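Local coordinates for endo-beta-mannanase (Opitutaceae bacterium TAV5, PDB 7BOB), which probably releases mannose units from beta-1,4-mannan chains or mannooligosaccharides, as a homotrimeric exo-acting beta-mannosidase of glycoside hydrolase family 5, at residues 206-211 with 272-277; 267-272 with 419-424. All coordinates share one frame; numbering follows the deposited sequence.

Contact 1 (206-211 with 272-277); sequences WRLGGS and RAFGPV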
ATOM      1  N   TRP A 206       8.787  17.123  10.227  1.00 46.62           N
ATOM      2  CA  TRP A 206       9.277  17.694  11.486  1.00 47.34           C
ATOM      3  C   TRP A 206      10.537  16.914  11.856  1.00 50.74           C
ATOM      4  O   TRP A 206      10.467  15.831  12.446  1.00 51.09           O
ATOM      5  CB  TRP A 206       8.194  17.643  12.559  1.00 42.27           C
ATOM      6  CG  TRP A 206       7.085  18.647  12.283  1.00 46.80           C
ATOM      7  CD1 TRP A 206       5.938  18.436  11.555  1.00 49.64           C
ATOM      8  CD2 TRP A 206       7.039  20.019  12.708  1.00 46.24           C
ATOM      9  NE1 TRP A 206       5.183  19.590  11.507  1.00 47.45           N
ATOM     10  CE2 TRP A 206       5.835  20.574  12.207  1.00 48.37           C
ATOM     11  CE3 TRP A 206       7.898  20.833  13.463  1.00 44.39           C
ATOM     12  CZ2 TRP A 206       5.467  21.904  12.442  1.00 47.69           C
ATOM     13  CZ3 TRP A 206       7.536  22.148  13.688  1.00 49.94           C
ATOM     14  CH2 TRP A 206       6.324  22.673  13.186  1.00 47.66           C
ATOM     15  N   ARG A 207      11.693  17.459  11.486  1.00 49.31           N
ATOM     16  CA  ARG A 207      12.920  16.682  11.394  1.00 48.10           C
ATOM     17  C   ARG A 207      13.972  17.155  12.379  1.00 52.99           C
ATOM     18  O   ARG A 207      14.068  18.346  12.703  1.00 48.26           O
ATOM     19  CB  ARG A 207      13.504  16.762   9.996  1.00 49.45           C
ATOM     20  CG  ARG A 207      12.613  16.135   8.937  1.00 46.25           C
ATOM     21  CD  ARG A 207      13.045  16.578   7.559  1.00 45.79           C
ATOM     22  NE  ARG A 207      12.454  15.746   6.516  1.00 44.59           N
ATOM     23  CZ  ARG A 207      12.722  15.878   5.222  1.00 47.09           C
ATOM     24  NH1 ARG A 207      13.569  16.821   4.817  1.00 40.81           N
ATOM     25  NH2 ARG A 207      12.153  15.058   4.333  1.00 45.78           N
ATOM     26  N   LEU A 208      14.761  16.189  12.844  1.00 51.76           N
ATOM     27  CA  LEU A 208      16.006  16.443  13.554  1.00 50.84           C
ATOM     28  C   LEU A 208      17.118  16.465  12.520  1.00 53.49           C
ATOM     29  O   LEU A 208      17.466  15.423  11.968  1.00 55.85           O
ATOM     30  CB  LEU A 208      16.282  15.349  14.586  1.00 48.91           C
ATOM     31  CG  LEU A 208      15.175  15.024  15.587  1.00 49.39           C
ATOM     32  CD1 LEU A 208      15.556  13.813  16.415  1.00 44.02           C
ATOM     33  CD2 LEU A 208      14.936  16.229  16.485  1.00 48.99           C
ATOM     34  N   GLY A 209      17.672  17.634  12.238  1.00 52.90           N
ATOM     35  CA  GLY A 209      18.878  17.637  11.435  1.00 54.02           C
ATOM     36  C   GLY A 209      18.819  18.413  10.140  1.00 69.81           C
ATOM     37  O   GLY A 209      18.314  17.922   9.113  1.00 78.66           O
ATOM     38  N   GLY A 210      19.320  19.651  10.198  1.00 69.60           N
ATOM     39  CA  GLY A 210      19.665  20.408   9.014  1.00 75.73           C
ATOM     40  C   GLY A 210      21.070  20.972   9.151  1.00 86.18           C
ATOM     41  O   GLY A 210      21.786  20.682  10.114  1.00 82.32           O
ATOM     42  N   SER A 211      21.446  21.787   8.167  1.00 92.77           N
ATOM     43  CA  SER A 211      22.680  22.561   8.236  1.00 95.60           C
ATOM     44  C   SER A 211      22.359  24.039   8.030  1.00 94.42           C
ATOM     45  O   SER A 211      21.689  24.408   7.059  1.00 92.95           O
ATOM     46  CB  SER A 211      23.710  22.070   7.207  1.00 92.69           C
ATOM     47  OG  SER A 211      23.520  22.692   5.951  1.00 93.62           O
ATOM     48  N   ARG A 272      18.291  15.121  21.927  1.00 45.91           N
ATOM     49  CA  ARG A 272      19.370  15.855  22.594  1.00 49.69           C
ATOM     50  C   ARG A 272      20.576  16.094  21.692  1.00 50.03           C
ATOM     51  O   ARG A 272      21.237  17.133  21.799  1.00 50.79           O
ATOM     52  CB  ARG A 272      19.829  15.106  23.841  1.00 49.03           C
ATOM     53  CG  ARG A 272      20.748  15.942  24.724  1.00 50.99           C
ATOM     54  CD  ARG A 272      19.970  17.076  25.403  1.00 50.94           C
ATOM     55  NE  ARG A 272      20.843  18.036  26.061  1.00 52.95           N
ATOM     56  CZ  ARG A 272      21.533  18.985  25.428  1.00 55.40           C
ATOM     57  NH1 ARG A 272      21.467  19.103  24.102  1.00 46.32           N
ATOM     58  NH2 ARG A 272      22.294  19.826  26.130  1.00 58.28           N
ATOM     59  N   ALA A 273      20.879  15.147  20.806  1.00 49.47           N
ATOM     60  CA  ALA A 273      21.971  15.303  19.851  1.00 47.62           C
ATOM     61  C   ALA A 273      21.772  16.486  18.902  1.00 49.93           C
ATOM     62  O   ALA A 273      22.727  16.878  18.220  1.00 49.74           O
ATOM     63  CB  ALA A 273      22.123  14.005  19.041  1.00 50.46           C
ATOM     64  N   PHE A 274      20.573  17.058  18.833  1.00 44.23           N
ATOM     65  CA  PHE A 274      20.305  18.138  17.891  1.00 48.98           C
ATOM     66  C   PHE A 274      19.980  19.470  18.555  1.00 52.66           C
ATOM     67  O   PHE A 274      19.963  20.496  17.865  1.00 55.88           O
ATOM     68  CB  PHE A 274      19.167  17.736  16.940  1.00 50.19           C
ATOM     69  CG  PHE A 274      19.513  16.548  16.079  1.00 50.53           C
ATOM     70  CD1 PHE A 274      19.431  15.259  16.589  1.00 46.60           C
ATOM     71  CD2 PHE A 274      19.982  16.724  14.785  1.00 50.69           C
ATOM     72  CE1 PHE A 274      19.787  14.156  15.809  1.00 47.03           C
ATOM     73  CE2 PHE A 274      20.345  15.619  13.997  1.00 55.09           C
ATOM     74  CZ  PHE A 274      20.241  14.335  14.512  1.00 47.03           C
ATOM     75  N   GLY A 275      19.763  19.496  19.867  1.00 49.41           N
ATOM     76  CA  GLY A 275      19.467  20.713  20.574  1.00 47.81           C
ATOM     77  C   GLY A 275      18.936  20.381  21.949  1.00 49.86           C
ATOM     78  O   GLY A 275      18.753  19.213  22.304  1.00 48.31           O
ATOM     79  N   PRO A 276      18.667  21.399  22.754  1.00 48.27           N
ATOM     80  CA  PRO A 276      18.092  21.140  24.078  1.00 50.84           C
ATOM     81  C   PRO A 276      16.704  20.538  23.925  1.00 48.57           C
ATOM     82  O   PRO A 276      15.987  20.812  22.951  1.00 43.61           O
ATOM     83  CB  PRO A 276      18.058  22.530  24.736  1.00 48.84           C
ATOM     84  CG  PRO A 276      18.095  23.510  23.603  1.00 51.67           C
ATOM     85  CD  PRO A 276      18.810  22.837  22.452  1.00 48.72           C
ATOM     86  N   VAL A 277      16.333  19.675  24.870  1.00 43.40           N
ATOM     87  CA  VAL A 277      15.111  18.897  24.713  1.00 47.10           C
ATOM     88  C   VAL A 277      14.346  18.855  26.026  1.00 46.87           C
ATOM     89  O   VAL A 277      14.902  18.505  27.070  1.00 49.05           O
ATOM     90  CB  VAL A 277      15.386  17.467  24.180  1.00 50.37           C
ATOM     91  CG1 VAL A 277      16.260  16.711  25.105  1.00 52.20           C
ATOM     92  CG2 VAL A 277      14.091  16.726  24.033  1.00 48.64           C
TER
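Leu208 and Phe274 carry most of this contact. Leu208 sets its CB almost squarely over the Phe274 ring, a CH-pi contact with CB 3.7 Å from the ring centroid and only 9° off the ring normal. The Leu208 branch reaches past the rim, where CD1 lies 4.1 Å from Phe274 CD1. With its CG anti to the carbonyl carbon (chi1 -63°), Phe274 sends the ring out from the turn that follows helix 258-272, and the two side chains cross at about a right angle.

Backbone against ring makes up the rest. Leu208 O lies 3.5 Å from Phe274 CE2, and Gly209 N approaches CD2 obliquely at 3.6 Å. Gly209 adopts backbone angles that would jam a beta carbon against the preceding carbonyl oxygen, and such a carbon would also fall 3.1 Å from Phe274 CE2. An alanine in place of Phe274 would probably leave a gap beneath Leu208 CB and the Gly209 backbone without the ring beside it.

Two backbone N-H groups are hydrogen-bonded outside the contact, Leu208 N with Tyr394 OH and Gly209 N with Asn228 OD1. Both Leu208 and Phe274 also pack on Leu237 of strand 237-241, while Trp389, from strand 385-389 of the second sheet, meets the Phe274 ring edge-to-face. The contact thus joins two loops that lead into adjacent barrel strands, 237-241 and 277-282.

Contact 2 (267-272 with 419-424); sequences YVKCAR and LLQSAE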
ATOM      1  N   TYR A 267      14.522   8.124  22.698  1.00 44.03           N
ATOM      2  CA  TYR A 267      14.021   9.273  21.932  1.00 46.14           C
ATOM      3  C   TYR A 267      14.653  10.575  22.412  1.00 48.64           C
ATOM      4  O   TYR A 267      15.013  11.439  21.598  1.00 46.73           O
ATOM      5  CB  TYR A 267      12.500   9.382  22.045  1.00 43.15           C
ATOM      6  CG  TYR A 267      11.747   8.232  21.412  1.00 47.49           C
ATOM      7  CD1 TYR A 267      12.102   7.752  20.165  1.00 41.73           C
ATOM      8  CD2 TYR A 267      10.667   7.645  22.060  1.00 46.46           C
ATOM      9  CE1 TYR A 267      11.412   6.704  19.590  1.00 44.19           C
ATOM     10  CE2 TYR A 267       9.962   6.604  21.481  1.00 40.67           C
ATOM     11  CZ  TYR A 267      10.342   6.145  20.259  1.00 41.53           C
ATOM     12  OH  TYR A 267       9.660   5.101  19.709  1.00 43.04           O
ATOM     13  N   VAL A 268      14.769  10.740  23.737  1.00 46.16           N
ATOM     14  CA  VAL A 268      15.387  11.944  24.290  1.00 48.06           C
ATOM     15  C   VAL A 268      16.842  12.037  23.848  1.00 47.20           C
ATOM     16  O   VAL A 268      17.311  13.105  23.435  1.00 49.33           O
ATOM     17  CB  VAL A 268      15.247  11.959  25.827  1.00 50.93           C
ATOM     18  CG1 VAL A 268      16.047  13.126  26.462  1.00 46.64           C
ATOM     19  CG2 VAL A 268      13.776  12.042  26.213  1.00 42.03           C
ATOM     20  N   LYS A 269      17.562  10.909  23.880  1.00 47.03           N
ATOM     21  CA  LYS A 269      18.952  10.882  23.428  1.00 46.12           C
ATOM     22  C   LYS A 269      19.079  11.355  21.982  1.00 48.18           C
ATOM     23  O   LYS A 269      19.976  12.137  21.650  1.00 47.39           O
ATOM     24  CB  LYS A 269      19.517   9.461  23.544  1.00 48.54           C
ATOM     25  CG  LYS A 269      19.794   8.976  24.951  1.00 53.45           C
ATOM     26  CD  LYS A 269      20.562   7.632  24.953  1.00 44.68           C
ATOM     27  CE  LYS A 269      20.551   7.027  26.355  1.00 48.26           C
ATOM     28  NZ  LYS A 269      21.203   5.681  26.425  1.00 52.73           N
ATOM     29  N   CYS A 270      18.225  10.846  21.088  1.00 44.89           N
ATOM     30  CA  CYS A 270      18.261  11.326  19.709  1.00 44.07           C
ATOM     31  C   CYS A 270      18.014  12.822  19.627  1.00 45.99           C
ATOM     32  O   CYS A 270      18.777  13.552  18.985  1.00 45.67           O
ATOM     33  CB  CYS A 270      17.255  10.568  18.847  1.00 44.92           C
ATOM     34  SG  CYS A 270      17.565   8.784  18.838  1.00 49.56           S
ATOM     35  N   ALA A 271      16.919  13.279  20.212  1.00 45.32           N
ATOM     36  CA  ALA A 271      16.626  14.708  20.187  1.00 49.28           C
ATOM     37  C   ALA A 271      17.797  15.513  20.745  1.00 46.72           C
ATOM     38  O   ALA A 271      18.284  16.449  20.099  1.00 48.09           O
ATOM     39  CB  ALA A 271      15.341  14.998  20.966  1.00 41.85           C
ATOM     40  N   ARG A 272      18.291  15.121  21.927  1.00 45.91           N
ATOM     41  CA  ARG A 272      19.370  15.855  22.594  1.00 49.69           C
ATOM     42  C   ARG A 272      20.576  16.094  21.692  1.00 50.03           C
ATOM     43  O   ARG A 272      21.237  17.133  21.799  1.00 50.79           O
ATOM     44  CB  ARG A 272      19.829  15.106  23.841  1.00 49.03           C
ATOM     45  CG  ARG A 272      20.748  15.942  24.724  1.00 50.99           C
ATOM     46  CD  ARG A 272      19.970  17.076  25.403  1.00 50.94           C
ATOM     47  NE  ARG A 272      20.843  18.036  26.061  1.00 52.95           N
ATOM     48  CZ  ARG A 272      21.533  18.985  25.428  1.00 55.40           C
ATOM     49  NH1 ARG A 272      21.467  19.103  24.102  1.00 46.32           N
ATOM     50  NH2 ARG A 272      22.294  19.826  26.130  1.00 58.28           N
ATOM     51  N   LEU A 419      19.440  -3.651  23.557  1.00 48.16           N
ATOM     52  CA  LEU A 419      20.258  -4.840  23.752  1.00 47.49           C
ATOM     53  C   LEU A 419      21.643  -4.471  24.262  1.00 52.79           C
ATOM     54  O   LEU A 419      22.226  -5.219  25.051  1.00 51.70           O
ATOM     55  CB  LEU A 419      20.359  -5.647  22.452  1.00 44.59           C
ATOM     56  CG  LEU A 419      19.066  -6.247  21.873  1.00 48.87           C
ATOM     57  CD1 LEU A 419      19.308  -6.884  20.486  1.00 45.02           C
ATOM     58  CD2 LEU A 419      18.413  -7.258  22.821  1.00 48.30           C
ATOM     59  N   LEU A 420      22.185  -3.329  23.829  1.00 50.69           N
ATOM     60  CA  LEU A 420      23.465  -2.882  24.362  1.00 50.81           C
ATOM     61  C   LEU A 420      23.356  -2.517  25.843  1.00 56.36           C
ATOM     62  O   LEU A 420      24.268  -2.813  26.626  1.00 53.45           O
ATOM     63  CB  LEU A 420      23.980  -1.703  23.545  1.00 47.73           C
ATOM     64  CG  LEU A 420      24.498  -2.075  22.167  1.00 49.69           C
ATOM     65  CD1 LEU A 420      24.432  -0.890  21.208  1.00 41.37           C
ATOM     66  CD2 LEU A 420      25.930  -2.626  22.292  1.00 52.33           C
ATOM     67  N   GLN A 421      22.240  -1.887  26.250  1.00 52.38           N
ATOM     68  CA  GLN A 421      22.038  -1.611  27.670  1.00 55.67           C
ATOM     69  C   GLN A 421      21.845  -2.893  28.462  1.00 56.36           C
ATOM     70  O   GLN A 421      22.122  -2.915  29.661  1.00 58.41           O
ATOM     71  CB  GLN A 421      20.827  -0.693  27.900  1.00 51.28           C
ATOM     72  CG  GLN A 421      20.943   0.667  27.265  1.00 50.45           C
ATOM     73  CD  GLN A 421      19.876   1.666  27.765  1.00 53.44           C
ATOM     74  OE1 GLN A 421      18.722   1.312  28.040  1.00 45.16           O
ATOM     75  NE2 GLN A 421      20.282   2.911  27.887  1.00 45.76           N
ATOM     76  N   SER A 422      21.341  -3.959  27.831  1.00 57.10           N
ATOM     77  CA  SER A 422      21.278  -5.238  28.533  1.00 57.84           C
ATOM     78  C   SER A 422      22.666  -5.864  28.678  1.00 61.64           C
ATOM     79  O   SER A 422      22.929  -6.588  29.653  1.00 59.81           O
ATOM     80  CB  SER A 422      20.324  -6.185  27.815  1.00 57.01           C
ATOM     81  OG  SER A 422      18.996  -5.959  28.238  1.00 57.24           O
ATOM     82  N   ALA A 423      23.568  -5.593  27.733  1.00 58.37           N
ATOM     83  CA  ALA A 423      24.981  -5.911  27.924  1.00 58.52           C
ATOM     84  C   ALA A 423      25.660  -4.930  28.856  1.00 62.79           C
ATOM     85  O   ALA A 423      26.889  -4.949  28.959  1.00 63.90           O
ATOM     86  CB  ALA A 423      25.721  -5.920  26.589  1.00 53.49           C
ATOM     87  N   GLU A 424      24.886  -4.045  29.488  1.00 58.94           N
ATOM     88  CA  GLU A 424      25.402  -3.109  30.479  1.00 64.57           C
ATOM     89  C   GLU A 424      26.402  -2.134  29.861  1.00 65.60           C
ATOM     90  O   GLU A 424      27.383  -1.732  30.494  1.00 59.31           O
ATOM     91  CB  GLU A 424      25.995  -3.854  31.677  1.00 61.46           C
ATOM     92  CG  GLU A 424      24.908  -4.587  32.452  1.00 64.63           C
ATOM     93  CD  GLU A 424      25.448  -5.423  33.588  1.00 76.31           C
ATOM     94  OE1 GLU A 424      26.341  -4.930  34.322  1.00 73.58           O
ATOM     95  OE2 GLU A 424      24.974  -6.575  33.740  1.00 77.88           O
TER
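Lys269 and Gln421 reach toward each other from opposite directions across a gap of 13.5 Å between their CA atoms, the nearest CA pair of segments 267-272 and 419-424. Both side chains span the distance by stretching. In Lys269, CG stands anti to the carbonyl carbon (chi1 -72°) and every later torsion is close to trans, which carries NZ straight off helix 258-272. Gln421 leaves helix 406-422 in the same fashion and is likewise extended beyond CG.

As modelled, Lys269 NZ and Gln421 NE2 are 3.3 Å apart. The amide is probably turned over, however, and with its oxygen and nitrogen exchanged the pair may be hydrogen-bonded. The ammonium is held more firmly by His417 NE2, one turn earlier on the same helix, and by the carbonyl oxygen of Val427 at the start of strand 427-431; NZ hydrogen-bonds to both. The positive charge is likely to disfavour a proton on that imidazole nitrogen. Little surface is buried between the segments, 53 Å² in all, so the bridge is narrow.

Gln421 also serves the end of its own helix, since its carbonyl O takes a weak hydrogen bond from Glu424 N at 3.0 Å. Together with the bond from Glu425 N to Leu420 O, and with Glu424 as the C-prime residue at positive phi, this makes a Schellman motif that closes helix 406-422. That helix is the connection in a beta-alpha-beta crossover between the parallel strands 385-389 and 427-431, and Lys269 ties it to an outer helix of the (beta/alpha)8 barrel characteristic of family 5.

Contact 1 is buried and contact 2 lies at the surface, their centres about 17 Å apart, yet both use helix 258-272 or the turn at its end; Arg272 belongs to a segment of each but makes neither contact. They touch directly: Leu208 CD1 packs 4.0 Å from Ala271 CA, and Val277 CG2 meets Ala271 CB at 3.7 Å. The chemistry follows the location. Inside, a leucine and an aromatic ring fit closely between two barrel loops; outside, a lysine and a glutamine stretch across a wide spacing between helices. Both segments of contact 1 belong to the barrel, though Trp389 and Tyr394 of the second alpha/beta domain border it; contact 2 runs between the two domains.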